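Local coordinates for protein bsobi restriction endonuclease (Geobacillus stearothermophilus, PDB 1DC1) that recognises the degenerate double-stranded DNA sequence 5'-CYCGRG-3' as a homodimer and cleaves it after the first cytosine, at residues 59-62 with 63-66; 98-101 with 102-106; 124-127 with 128-132; 134-137 with 138-142. All coordinates share one frame; numbering follows the deposited sequence.

Contact 1 of 4, residues 59-62 with 63-66; sequences PKDL and LYLE
Lys60, Asp61 and Leu62 each offer a carbonyl oxygen to the amide three residues further on, and these bonds hold the run together. Leu63 N reaches Lys60 O at 3.2 Å and Tyr64 N reaches Asp61 O at 3.0 Å, while Leu65 N closes on Leu62 O at 3.3 Å. Within 59-62, Leu62 N likewise bonds Pro59 O. Four successive bonds from residue i+3 to residue i are the pattern of 3-10 turns, here wound into the connection between helix 21-53 and helix 69-75.

Side chains then fold over these carbonyls. Tyr64 has CG anti to its carbonyl carbon (chi1 -51°), which carries the ring back along the preceding turn; CD2 comes within 3.6 Å of Asp61 O, which approaches the ring obliquely. Leu63 CB rests on Lys60 O at 3.3 Å.

Apolar groups meet on another flank, where Leu62 CD2 lies 4.3 Å from Leu65 CD1. From there Leu62 packs on Leu103, Phe110 and Leu114, and Leu63 on Ile95 and Ile99 of helix 88-103. The oxygens of Leu62 and Leu65 also both accept from Gln69 NE2.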
loop_
_atom_site.group_PDB
_atom_site.type_symbol
_atom_site.label_atom_id
_atom_site.label_comp_id
_atom_site.label_asym_id
_atom_site.label_seq_id
_atom_site.Cartn_x
_atom_site.Cartn_y
_atom_site.Cartn_z
ATOM N N PRO D 59 13.952 -34.389 3.729
ATOM C CA PRO D 59 12.985 -33.328 4.025
ATOM C C PRO D 59 12.159 -33.622 5.262
ATOM O O PRO D 59 11.946 -32.734 6.072
ATOM C CB PRO D 59 12.138 -33.253 2.759
ATOM C CG PRO D 59 13.053 -33.702 1.684
ATOM C CD PRO D 59 13.956 -34.758 2.306
ATOM N N LYS D 60 11.710 -34.861 5.446
ATOM C CA LYS D 60 10.874 -35.152 6.609
ATOM C C LYS D 60 11.621 -34.993 7.883
ATOM O O LYS D 60 11.035 -34.738 8.926
ATOM C CB LYS D 60 10.280 -36.551 6.528
ATOM C CG LYS D 60 9.030 -36.545 5.691
ATOM C CD LYS D 60 8.425 -37.929 5.572
ATOM C CE LYS D 60 7.994 -38.262 4.132
ATOM N NZ LYS D 60 8.843 -39.344 3.461
ATOM N N ASP D 61 12.939 -35.117 7.805
ATOM C CA ASP D 61 13.753 -34.970 8.999
ATOM C C ASP D 61 13.719 -33.536 9.529
ATOM O O ASP D 61 13.949 -33.310 10.720
ATOM C CB ASP D 61 15.203 -35.382 8.709
ATOM C CG ASP D 61 15.405 -36.900 8.658
ATOM O OD1 ASP D 61 14.560 -37.651 9.212
ATOM O OD2 ASP D 61 16.424 -37.319 8.055
ATOM N N LEU D 62 13.419 -32.580 8.650
ATOM C CA LEU D 62 13.365 -31.155 9.025
ATOM C C LEU D 62 12.292 -30.914 10.100
ATOM O O LEU D 62 12.403 -29.967 10.889
ATOM C CB LEU D 62 13.120 -30.268 7.757
ATOM C CG LEU D 62 14.151 -30.340 6.587
ATOM C CD1 LEU D 62 13.611 -29.732 5.308
ATOM C CD2 LEU D 62 15.432 -29.628 7.013
ATOM N N LEU D 63 11.284 -31.786 10.129
ATOM C CA LEU D 63 10.206 -31.680 11.102
ATOM C C LEU D 63 10.679 -31.883 12.542
ATOM O O LEU D 63 9.985 -31.532 13.496
ATOM C CB LEU D 63 9.152 -32.711 10.783
ATOM C CG LEU D 63 8.485 -32.429 9.454
ATOM C CD1 LEU D 63 7.538 -33.562 9.030
ATOM C CD2 LEU D 63 7.736 -31.125 9.644
ATOM N N TYR D 64 11.854 -32.470 12.704
ATOM C CA TYR D 64 12.371 -32.721 14.048
ATOM C C TYR D 64 13.364 -31.701 14.582
ATOM O O TYR D 64 13.787 -31.782 15.731
ATOM C CB TYR D 64 12.976 -34.116 14.123
ATOM C CG TYR D 64 12.019 -35.133 13.606
ATOM C CD1 TYR D 64 10.708 -35.156 14.068
ATOM C CD2 TYR D 64 12.389 -36.002 12.591
ATOM C CE1 TYR D 64 9.785 -36.004 13.524
ATOM C CE2 TYR D 64 11.491 -36.858 12.035
ATOM C CZ TYR D 64 10.178 -36.858 12.496
ATOM O OH TYR D 64 9.239 -37.679 11.898
ATOM N N LEU D 65 13.742 -30.743 13.751
ATOM C CA LEU D 65 14.636 -29.683 14.187
ATOM C C LEU D 65 13.721 -28.544 14.682
ATOM O O LEU D 65 13.314 -27.658 13.920
ATOM C CB LEU D 65 15.512 -29.257 13.018
ATOM C CG LEU D 65 16.250 -30.415 12.309
ATOM C CD1 LEU D 65 16.980 -29.941 11.063
ATOM C CD2 LEU D 65 17.222 -30.997 13.283
ATOM N N GLU D 66 13.385 -28.572 15.973
ATOM C CA GLU D 66 12.469 -27.568 16.487
ATOM C C GLU D 66 12.928 -26.132 16.274
ATOM O O GLU D 66 12.105 -25.243 16.046
ATOM C CB GLU D 66 12.125 -27.853 17.955
ATOM C CG GLU D 66 13.315 -27.862 18.885
ATOM C CD GLU D 66 12.938 -27.994 20.378
ATOM O OE1 GLU D 66 12.015 -28.771 20.733
ATOM O OE2 GLU D 66 13.598 -27.310 21.198
#

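Contact 2 of 4, residues 98-101 with 102-106; sequences LIEN and FLEPA
Leu98 O is shared by two amides of the following turn. Phe102 N, four residues on, stands above the carbonyl plane, 3.0 Å from Leu98 O, and Leu103 N, five residues on, lies 3.1 Å from the same oxygen but in that plane and on a straighter line (162°). Glu104 N likewise bonds five residues back, to Ile99 O, although the place of that oxygen is less sure. Pro105 has no amide hydrogen to give, and its CD instead comes to 3.4 Å from Glu100 O. Ala106 N is held weakly by the oxygens of Phe102 and Leu103.

Of the acidic side chains, Glu104 has a long, weak ion pair with Lys60. It runs beside Glu100 in the same direction, with Glu100 OE2 and Glu104 OE1 5.8 Å apart, so the two like charges probably oppose each other mildly.

Phe102 takes Asn101 CB over one ring face, 4.1 Å from the centroid, in a CH-pi contact. Leu98, its CG anti to the backbone N (chi1 166°), crosses Phe102 at about a right angle, with Leu98 CD1 4.0 Å from Phe102 CD2. The ring also makes a cation-pi contact with Arg117 and packs on Thr40 of the second subunit. A serine here would probably deprive Arg117 of its aromatic partner and leave Leu98 CD1 without the ring it rests on.

Paired amides on one carbonyl, followed by bonding five residues back, mark a pi-type widening of an alpha-helix, here in the last turns of helix 88-103.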
loop_
_atom_site.group_PDB
_atom_site.type_symbol
_atom_site.label_atom_id
_atom_site.label_comp_id
_atom_site.label_asym_id
_atom_site.label_seq_id
_atom_site.Cartn_x
_atom_site.Cartn_y
_atom_site.Cartn_z
ATOM N N LEU D 98 4.906 -27.766 2.045
ATOM C CA LEU D 98 6.221 -27.343 1.594
ATOM C C LEU D 98 7.089 -28.588 1.398
ATOM O O LEU D 98 7.770 -28.745 0.368
ATOM C CB LEU D 98 6.845 -26.394 2.647
ATOM C CG LEU D 98 8.343 -26.157 2.439
ATOM C CD1 LEU D 98 8.609 -25.444 1.111
ATOM C CD2 LEU D 98 8.908 -25.379 3.658
ATOM N N ILE D 99 7.069 -29.474 2.388
ATOM C CA ILE D 99 7.841 -30.710 2.291
ATOM C C ILE D 99 7.390 -31.582 1.098
ATOM O O ILE D 99 8.220 -31.978 0.293
ATOM C CB ILE D 99 7.782 -31.526 3.631
ATOM C CG1 ILE D 99 8.605 -30.820 4.708
ATOM C CG2 ILE D 99 8.330 -32.955 3.428
ATOM C CD1 ILE D 99 8.381 -31.372 6.084
ATOM N N GLU D 100 6.084 -31.818 0.950
ATOM C CA GLU D 100 5.596 -32.673 -0.129
ATOM C C GLU D 100 5.602 -32.064 -1.488
ATOM O O GLU D 100 5.875 -32.759 -2.456
ATOM C CB GLU D 100 4.174 -33.162 0.174
ATOM C CG GLU D 100 4.067 -33.888 1.529
ATOM C CD GLU D 100 2.643 -34.295 1.881
ATOM O OE1 GLU D 100 1.722 -33.886 1.146
ATOM O OE2 GLU D 100 2.444 -35.009 2.889
ATOM N N ASN D 101 5.330 -30.766 -1.572
ATOM C CA ASN D 101 5.242 -30.122 -2.869
ATOM C C ASN D 101 6.524 -29.580 -3.416
ATOM O O ASN D 101 6.687 -29.459 -4.648
ATOM C CB ASN D 101 4.224 -28.977 -2.845
ATOM C CG ASN D 101 2.850 -29.445 -2.467
ATOM O OD1 ASN D 101 2.473 -30.566 -2.813
ATOM N ND2 ASN D 101 2.085 -28.601 -1.754
ATOM N N PHE D 102 7.450 -29.249 -2.533
ATOM C CA PHE D 102 8.698 -28.664 -3.015
ATOM C C PHE D 102 10.016 -29.339 -2.594
ATOM O O PHE D 102 10.909 -29.561 -3.428
ATOM C CB PHE D 102 8.717 -27.170 -2.622
ATOM C CG PHE D 102 7.545 -26.411 -3.170
ATOM C CD1 PHE D 102 7.427 -26.196 -4.544
ATOM C CD2 PHE D 102 6.578 -25.894 -2.334
ATOM C CE1 PHE D 102 6.359 -25.461 -5.072
ATOM C CE2 PHE D 102 5.503 -25.153 -2.869
ATOM C CZ PHE D 102 5.394 -24.934 -4.230
ATOM N N LEU D 103 10.127 -29.692 -1.327
ATOM C CA LEU D 103 11.377 -30.237 -0.862
ATOM C C LEU D 103 11.623 -31.637 -1.329
ATOM O O LEU D 103 12.701 -31.930 -1.799
ATOM C CB LEU D 103 11.493 -30.110 0.662
ATOM C CG LEU D 103 11.283 -28.680 1.243
ATOM C CD1 LEU D 103 11.649 -28.644 2.720
ATOM C CD2 LEU D 103 12.102 -27.640 0.467
ATOM N N GLU D 104 10.640 -32.512 -1.236
ATOM C CA GLU D 104 10.871 -33.878 -1.711
ATOM C C GLU D 104 11.147 -33.842 -3.214
ATOM O O GLU D 104 12.069 -34.469 -3.711
ATOM C CB GLU D 104 9.691 -34.708 -1.309
ATOM C CG GLU D 104 9.477 -34.508 0.151
ATOM C CD GLU D 104 8.613 -35.530 0.803
ATOM O OE1 GLU D 104 7.523 -35.802 0.264
ATOM O OE2 GLU D 104 9.044 -36.041 1.867
ATOM N N PRO D 105 10.328 -33.118 -3.967
ATOM C CA PRO D 105 10.593 -33.032 -5.403
ATOM C C PRO D 105 11.997 -32.483 -5.781
ATOM O O PRO D 105 12.497 -32.786 -6.873
ATOM C CB PRO D 105 9.465 -32.110 -5.920
ATOM C CG PRO D 105 8.347 -32.356 -4.950
ATOM C CD PRO D 105 9.041 -32.502 -3.604
ATOM N N ALA D 106 12.602 -31.646 -4.918
ATOM C CA ALA D 106 13.933 -31.075 -5.189
ATOM C C ALA D 106 15.025 -32.123 -4.949
ATOM O O ALA D 106 16.218 -31.904 -5.241
ATOM C CB ALA D 106 14.190 -29.852 -4.316
#

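Contact 3 of 4, residues 124-127 with 128-132; sequences DSLG and GTMRN. With nucleotides of chain B; nucleotides of chain A.
Gly127 O receives Arg131 twice: the backbone N at 3.1 Å, as in any alpha-helix, and, weakly, the side-chain NH1 at 3.0 Å, which meets the oxygen at the guanidinium edge. The Arg131 chain, extended from CG to NE (chi2 171°), reaches into the DNA, where O4' of DG8 of chain A sits over one guanidinium face, 3.3 Å from Arg131 NE. N3 of that guanine lies at the edge, in plane, while NH2 bonds a sugar of another nucleotide. An alanine in place of Arg131, a known DNA-interacting residue, is likely to leave that sugar without its donor and open a gap beside DG8.

Asn132 reads the minor-groove edge of DG10 of chain B with both ends of its amide. Its OD1 accepts from guanine N2 at 2.9 Å, almost straight at 174°, and its ND2 gives to guanine N3 at 2.9 Å. The same ND2 also bonds Gly128 O at 3.0 Å, which fixes how the amide is turned. Gly128 CA itself lies 3.2 Å from N3 of DA9 of chain B, and a side chain there would collide with the sugar of DG10.

Behind this DNA-facing side, Leu126 and Met130 run side by side, Leu126 CD1 4.1 Å from Met130 CG. Met130 packs on Phe31, Glu34 and Arg38 of helix 21-53, and Leu126 on Tyr42 of that helix and on Phe121 of the second subunit. This part of helix 110-152 thus lies between the DNA, helix 21-53 and the second subunit.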
loop_
_atom_site.group_PDB
_atom_site.type_symbol
_atom_site.label_atom_id
_atom_site.label_comp_id
_atom_site.label_asym_id
_atom_site.label_seq_id
_atom_site.Cartn_x
_atom_site.Cartn_y
_atom_site.Cartn_z
ATOM N N ASP D 124 9.552 -10.220 1.082
ATOM C CA ASP D 124 8.346 -9.391 1.244
ATOM C C ASP D 124 8.383 -8.803 2.669
ATOM O O ASP D 124 7.893 -7.702 2.903
ATOM C CB ASP D 124 7.093 -10.248 1.040
ATOM C CG ASP D 124 5.901 -9.469 0.427
ATOM O OD1 ASP D 124 5.934 -8.242 0.249
ATOM O OD2 ASP D 124 4.911 -10.131 0.113
ATOM N N SER D 125 8.960 -9.548 3.609
ATOM C CA SER D 125 9.112 -9.054 4.997
ATOM C C SER D 125 10.094 -7.866 5.033
ATOM O O SER D 125 9.805 -6.865 5.706
ATOM C CB SER D 125 9.635 -10.155 5.938
ATOM O OG SER D 125 9.962 -9.601 7.193
ATOM N N LEU D 126 11.243 -7.985 4.335
ATOM C CA LEU D 126 12.207 -6.892 4.264
ATOM C C LEU D 126 11.511 -5.693 3.627
ATOM O O LEU D 126 11.649 -4.613 4.119
ATOM C CB LEU D 126 13.470 -7.268 3.467
ATOM C CG LEU D 126 14.419 -6.077 3.163
ATOM C CD1 LEU D 126 14.967 -5.452 4.424
ATOM C CD2 LEU D 126 15.545 -6.514 2.279
ATOM N N GLY D 127 10.757 -5.904 2.547
ATOM C CA GLY D 127 10.002 -4.838 1.905
ATOM C C GLY D 127 9.082 -4.135 2.895
ATOM O O GLY D 127 9.037 -2.902 2.900
ATOM N N GLY D 128 8.381 -4.905 3.739
ATOM C CA GLY D 128 7.511 -4.345 4.761
ATOM C C GLY D 128 8.289 -3.492 5.747
ATOM O O GLY D 128 7.871 -2.379 6.076
ATOM N N THR D 129 9.427 -3.997 6.200
ATOM C CA THR D 129 10.299 -3.303 7.126
ATOM C C THR D 129 10.772 -1.967 6.530
ATOM O O THR D 129 10.736 -0.919 7.200
ATOM C CB THR D 129 11.480 -4.200 7.437
ATOM O OG1 THR D 129 11.079 -5.100 8.481
ATOM C CG2 THR D 129 12.712 -3.399 7.840
ATOM N N MET D 130 11.182 -1.999 5.269
ATOM C CA MET D 130 11.672 -0.812 4.561
ATOM C C MET D 130 10.579 0.280 4.450
ATOM O O MET D 130 10.868 1.457 4.577
ATOM C CB MET D 130 12.168 -1.225 3.175
ATOM C CG MET D 130 13.577 -1.831 3.140
ATOM S SD MET D 130 14.781 -0.792 4.037
ATOM C CE MET D 130 14.625 0.752 3.230
ATOM N N ARG D 131 9.327 -0.101 4.184
ATOM C CA ARG D 131 8.229 0.883 4.084
ATOM C C ARG D 131 8.067 1.611 5.444
ATOM O O ARG D 131 7.906 2.810 5.490
ATOM C CB ARG D 131 6.934 0.154 3.612
ATOM C CG ARG D 131 7.077 -0.340 2.103
ATOM C CD ARG D 131 5.910 -1.265 1.665
ATOM N NE ARG D 131 5.836 -1.560 0.217
ATOM C CZ ARG D 131 6.779 -2.227 -0.451
ATOM N NH1 ARG D 131 7.853 -2.649 0.169
ATOM N NH2 ARG D 131 6.607 -2.572 -1.706
ATOM N N ASN D 132 8.200 0.882 6.549
ATOM C CA ASN D 132 8.106 1.457 7.885
ATOM C C ASN D 132 9.337 2.338 8.135
ATOM O O ASN D 132 9.221 3.414 8.722
ATOM C CB ASN D 132 8.002 0.336 8.952
ATOM C CG ASN D 132 6.587 -0.251 9.052
ATOM O OD1 ASN D 132 5.720 0.331 9.688
ATOM N ND2 ASN D 132 6.357 -1.386 8.410
ATOM P P DG B 10 5.516 -10.085 7.222
ATOM O OP1 DG B 10 6.208 -11.368 7.520
ATOM O OP2 DG B 10 4.159 -9.847 7.761
ATOM O "O5'" DG B 10 6.527 -8.904 7.551
ATOM C "C5'" DG B 10 6.500 -8.203 8.777
ATOM C "C4'" DG B 10 6.976 -6.783 8.552
ATOM O "O4'" DG B 10 6.147 -6.155 7.557
ATOM C "C3'" DG B 10 6.808 -5.940 9.807
ATOM O "O3'" DG B 10 8.030 -5.894 10.494
ATOM C "C2'" DG B 10 6.445 -4.563 9.301
ATOM C "C1'" DG B 10 5.702 -4.872 8.012
ATOM N N9 DG B 10 4.254 -4.928 8.157
ATOM C C8 DG B 10 3.449 -6.024 7.925
ATOM N N7 DG B 10 2.179 -5.754 8.032
ATOM C C5 DG B 10 2.143 -4.403 8.380
ATOM C C6 DG B 10 1.016 -3.524 8.619
ATOM O O6 DG B 10 -0.189 -3.799 8.620
ATOM N N1 DG B 10 1.432 -2.213 8.903
ATOM C C2 DG B 10 2.756 -1.813 9.027
ATOM N N2 DG B 10 2.960 -0.504 9.372
ATOM N N3 DG B 10 3.805 -2.631 8.836
ATOM C C4 DG B 10 3.421 -3.891 8.496
ATOM P P DA B 9 1.050 -10.665 3.149
ATOM O OP1 DA B 9 1.163 -11.227 1.776
ATOM O OP2 DA B 9 0.241 -11.408 4.152
ATOM O "O5'" DA B 9 2.497 -10.351 3.784
ATOM C "C5'" DA B 9 3.724 -10.311 2.987
ATOM C "C4'" DA B 9 4.638 -9.212 3.478
ATOM O "O4'" DA B 9 4.267 -7.924 2.949
ATOM C "C3'" DA B 9 4.681 -8.996 4.983
ATOM O "O3'" DA B 9 5.462 -10.011 5.622
ATOM C "C2'" DA B 9 5.245 -7.585 5.093
ATOM C "C1'" DA B 9 4.632 -6.900 3.873
ATOM N N9 DA B 9 3.414 -6.162 4.217
ATOM C C8 DA B 9 2.131 -6.665 4.356
ATOM N N7 DA B 9 1.250 -5.759 4.696
ATOM C C5 DA B 9 1.984 -4.580 4.781
ATOM C C6 DA B 9 1.627 -3.248 5.095
ATOM N N6 DA B 9 0.394 -2.843 5.384
ATOM N N1 DA B 9 2.606 -2.335 5.096
ATOM C C2 DA B 9 3.858 -2.709 4.802
ATOM N N3 DA B 9 4.315 -3.905 4.491
ATOM C C4 DA B 9 3.319 -4.812 4.492
ATOM P P DG A 8 7.572 4.855 -0.907
ATOM O OP1 DG A 8 8.836 5.480 -0.552
ATOM O OP2 DG A 8 6.529 5.642 -1.578
ATOM O "O5'" DG A 8 7.987 3.621 -1.833
ATOM C "C5'" DG A 8 8.810 2.521 -1.320
ATOM C "C4'" DG A 8 8.377 1.220 -1.959
ATOM O "O4'" DG A 8 7.016 0.950 -1.547
ATOM C "C3'" DG A 8 8.369 1.263 -3.497
ATOM O "O3'" DG A 8 8.612 -0.053 -4.031
ATOM C "C2'" DG A 8 6.915 1.589 -3.806
ATOM C "C1'" DG A 8 6.180 0.828 -2.684
ATOM N N9 DG A 8 4.845 1.336 -2.356
ATOM C C8 DG A 8 4.485 2.663 -2.232
ATOM N N7 DG A 8 3.208 2.831 -2.003
ATOM C C5 DG A 8 2.687 1.539 -1.948
ATOM C C6 DG A 8 1.326 1.077 -1.759
ATOM O O6 DG A 8 0.311 1.744 -1.598
ATOM N N1 DG A 8 1.234 -0.313 -1.795
ATOM C C2 DG A 8 2.300 -1.169 -1.998
ATOM N N2 DG A 8 2.040 -2.481 -1.981
ATOM N N3 DG A 8 3.561 -0.757 -2.200
ATOM C C4 DG A 8 3.684 0.598 -2.155
#

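Contact 4 of 4, residues 134-137 with 138-142; sequences AGAL and AQQKL. With nucleotides of chain A.
Ala138 and Gly135 meet in the close-packed part of a regular alpha-helix, the second half of the long helix 110-152. Four bonds from residue i+4 to residue i join the two halves, from Ala138 N on Ala134 O to Lys141 N on Leu137 O; the shortest, 2.9 Å, links Gln140 N to Ala136 O. With only a methyl for a side chain, Ala138 settles with CB 3.4 Å from Gly135 O and packs against Leu307. Lys141, itself exposed, stretches along that side to bond Leu307 O through NZ. Gln139 is tied down at its amide, NE2 giving to Ala184 O and OE1 accepting weakly from Asn201.

The DNA lies against the start of this run: Gly135 CA is 3.6 Å from OP1 of DC7 of chain A, and Ala134 CB touches the sugar of the same nucleotide.

The solvent side is looser, and Leu137 is exposed there. Gln140 has CG anti to its carbonyl carbon (chi1 -68°), which sets CG 3.3 Å from Ala136 O, and the chain runs extended from there; its NE2 bonds a dioxane molecule, probably from the crystallisation liquor. The side chains of Leu137 and Gln140 cross at a slant, and Leu137 CD2 ends 3.4 Å from Gln140 OE1.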
loop_
_atom_site.group_PDB
_atom_site.type_symbol
_atom_site.label_atom_id
_atom_site.label_comp_id
_atom_site.label_asym_id
_atom_site.label_seq_id
_atom_site.Cartn_x
_atom_site.Cartn_y
_atom_site.Cartn_z
ATOM N N ALA D 134 11.133 4.039 5.903
ATOM C CA ALA D 134 10.927 5.253 5.142
ATOM C C ALA D 134 10.031 6.211 5.920
ATOM O O ALA D 134 10.268 7.424 5.930
ATOM C CB ALA D 134 10.285 4.938 3.852
ATOM N N GLY D 135 8.990 5.681 6.568
ATOM C CA GLY D 135 8.105 6.535 7.328
ATOM C C GLY D 135 8.791 7.205 8.509
ATOM O O GLY D 135 8.639 8.410 8.748
ATOM N N ALA D 136 9.562 6.449 9.263
ATOM C CA ALA D 136 10.271 6.984 10.430
ATOM C C ALA D 136 11.316 8.002 10.000
ATOM O O ALA D 136 11.462 9.022 10.650
ATOM C CB ALA D 136 10.904 5.884 11.195
ATOM N N LEU D 137 12.014 7.757 8.895
ATOM C CA LEU D 137 12.996 8.718 8.437
ATOM C C LEU D 137 12.356 10.044 8.069
ATOM O O LEU D 137 12.970 11.096 8.294
ATOM C CB LEU D 137 13.787 8.166 7.267
ATOM C CG LEU D 137 14.715 7.024 7.710
ATOM C CD1 LEU D 137 15.462 6.450 6.524
ATOM C CD2 LEU D 137 15.681 7.529 8.760
ATOM N N ALA D 138 11.135 10.008 7.513
ATOM C CA ALA D 138 10.422 11.233 7.160
ATOM C C ALA D 138 10.114 12.006 8.447
ATOM O O ALA D 138 10.323 13.223 8.538
ATOM C CB ALA D 138 9.143 10.917 6.461
ATOM N N GLN D 139 9.606 11.308 9.454
ATOM C CA GLN D 139 9.294 11.966 10.704
ATOM C C GLN D 139 10.585 12.590 11.235
ATOM O O GLN D 139 10.557 13.715 11.723
ATOM C CB GLN D 139 8.729 10.963 11.740
ATOM C CG GLN D 139 8.763 11.420 13.225
ATOM C CD GLN D 139 8.182 10.390 14.228
ATOM O OE1 GLN D 139 7.404 9.511 13.863
ATOM N NE2 GLN D 139 8.578 10.509 15.509
ATOM N N GLN D 140 11.711 11.869 11.170
ATOM C CA GLN D 140 12.973 12.416 11.664
ATOM C C GLN D 140 13.421 13.687 10.936
ATOM O O GLN D 140 13.994 14.607 11.561
ATOM C CB GLN D 140 14.076 11.370 11.592
ATOM C CG GLN D 140 13.828 10.240 12.588
ATOM C CD GLN D 140 14.777 9.092 12.361
ATOM O OE1 GLN D 140 15.815 9.253 11.727
ATOM N NE2 GLN D 140 14.434 7.928 12.882
ATOM N N LYS D 141 13.153 13.736 9.630
ATOM C CA LYS D 141 13.509 14.882 8.811
ATOM C C LYS D 141 12.711 16.113 9.241
ATOM O O LYS D 141 13.279 17.202 9.349
ATOM C CB LYS D 141 13.213 14.576 7.355
ATOM C CG LYS D 141 13.536 15.752 6.473
ATOM C CD LYS D 141 13.639 15.285 5.062
ATOM C CE LYS D 141 13.940 16.451 4.155
ATOM N NZ LYS D 141 14.066 15.971 2.763
ATOM N N LEU D 142 11.405 15.929 9.489
ATOM C CA LEU D 142 10.590 17.042 9.908
ATOM C C LEU D 142 11.032 17.525 11.298
ATOM O O LEU D 142 11.101 18.720 11.551
ATOM C CB LEU D 142 9.120 16.659 9.954
ATOM C CG LEU D 142 8.232 17.879 10.265
ATOM C CD1 LEU D 142 8.269 18.808 9.061
ATOM C CD2 LEU D 142 6.789 17.475 10.587
ATOM P P DC A 7 4.853 6.958 4.979
ATOM O OP1 DC A 7 5.915 7.977 4.908
ATOM O OP2 DC A 7 3.429 7.358 4.781
ATOM O "O5'" DC A 7 5.150 5.831 3.908
ATOM C "C5'" DC A 7 6.440 5.182 3.834
ATOM C "C4'" DC A 7 6.441 4.156 2.722
ATOM O "O4'" DC A 7 5.462 3.096 2.953
ATOM C "C3'" DC A 7 6.162 4.720 1.320
ATOM O "O3'" DC A 7 7.013 4.085 0.393
ATOM C "C2'" DC A 7 4.767 4.222 1.014
ATOM C "C1'" DC A 7 4.688 2.909 1.775
ATOM N N1 DC A 7 3.301 2.567 2.144
ATOM C C2 DC A 7 2.790 1.287 1.790
ATOM O O2 DC A 7 3.582 0.402 1.381
ATOM N N3 DC A 7 1.456 1.041 1.931
ATOM C C4 DC A 7 0.661 1.977 2.474
ATOM N N4 DC A 7 -0.645 1.712 2.576
ATOM C C5 DC A 7 1.181 3.244 2.939
ATOM C C6 DC A 7 2.483 3.488 2.756
#

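Overall arrangement
The four contacts fall into two groups. Contacts 1 and 2, with centres 13 Å apart, touch directly: Leu62 CD1 meets Leu103 CD1 at 3.4 Å, and Leu63 CG meets Ile99 CD1 at 3.5 Å. Both lie far out in the molecule, about 38 Å from the centre of the chain, and their nearest atoms are about 17 Å (contact 1) and about 15 Å (contact 2) from the DNA. Contacts 3 and 4 follow one another on helix 110-152, centres 15 Å apart, and both border DNA. Contact 3 lies in the minor groove, whereas contact 4 comes nearer the predicted magnesium site, the Ala138 side chain being about 7 Å from that of Lys242.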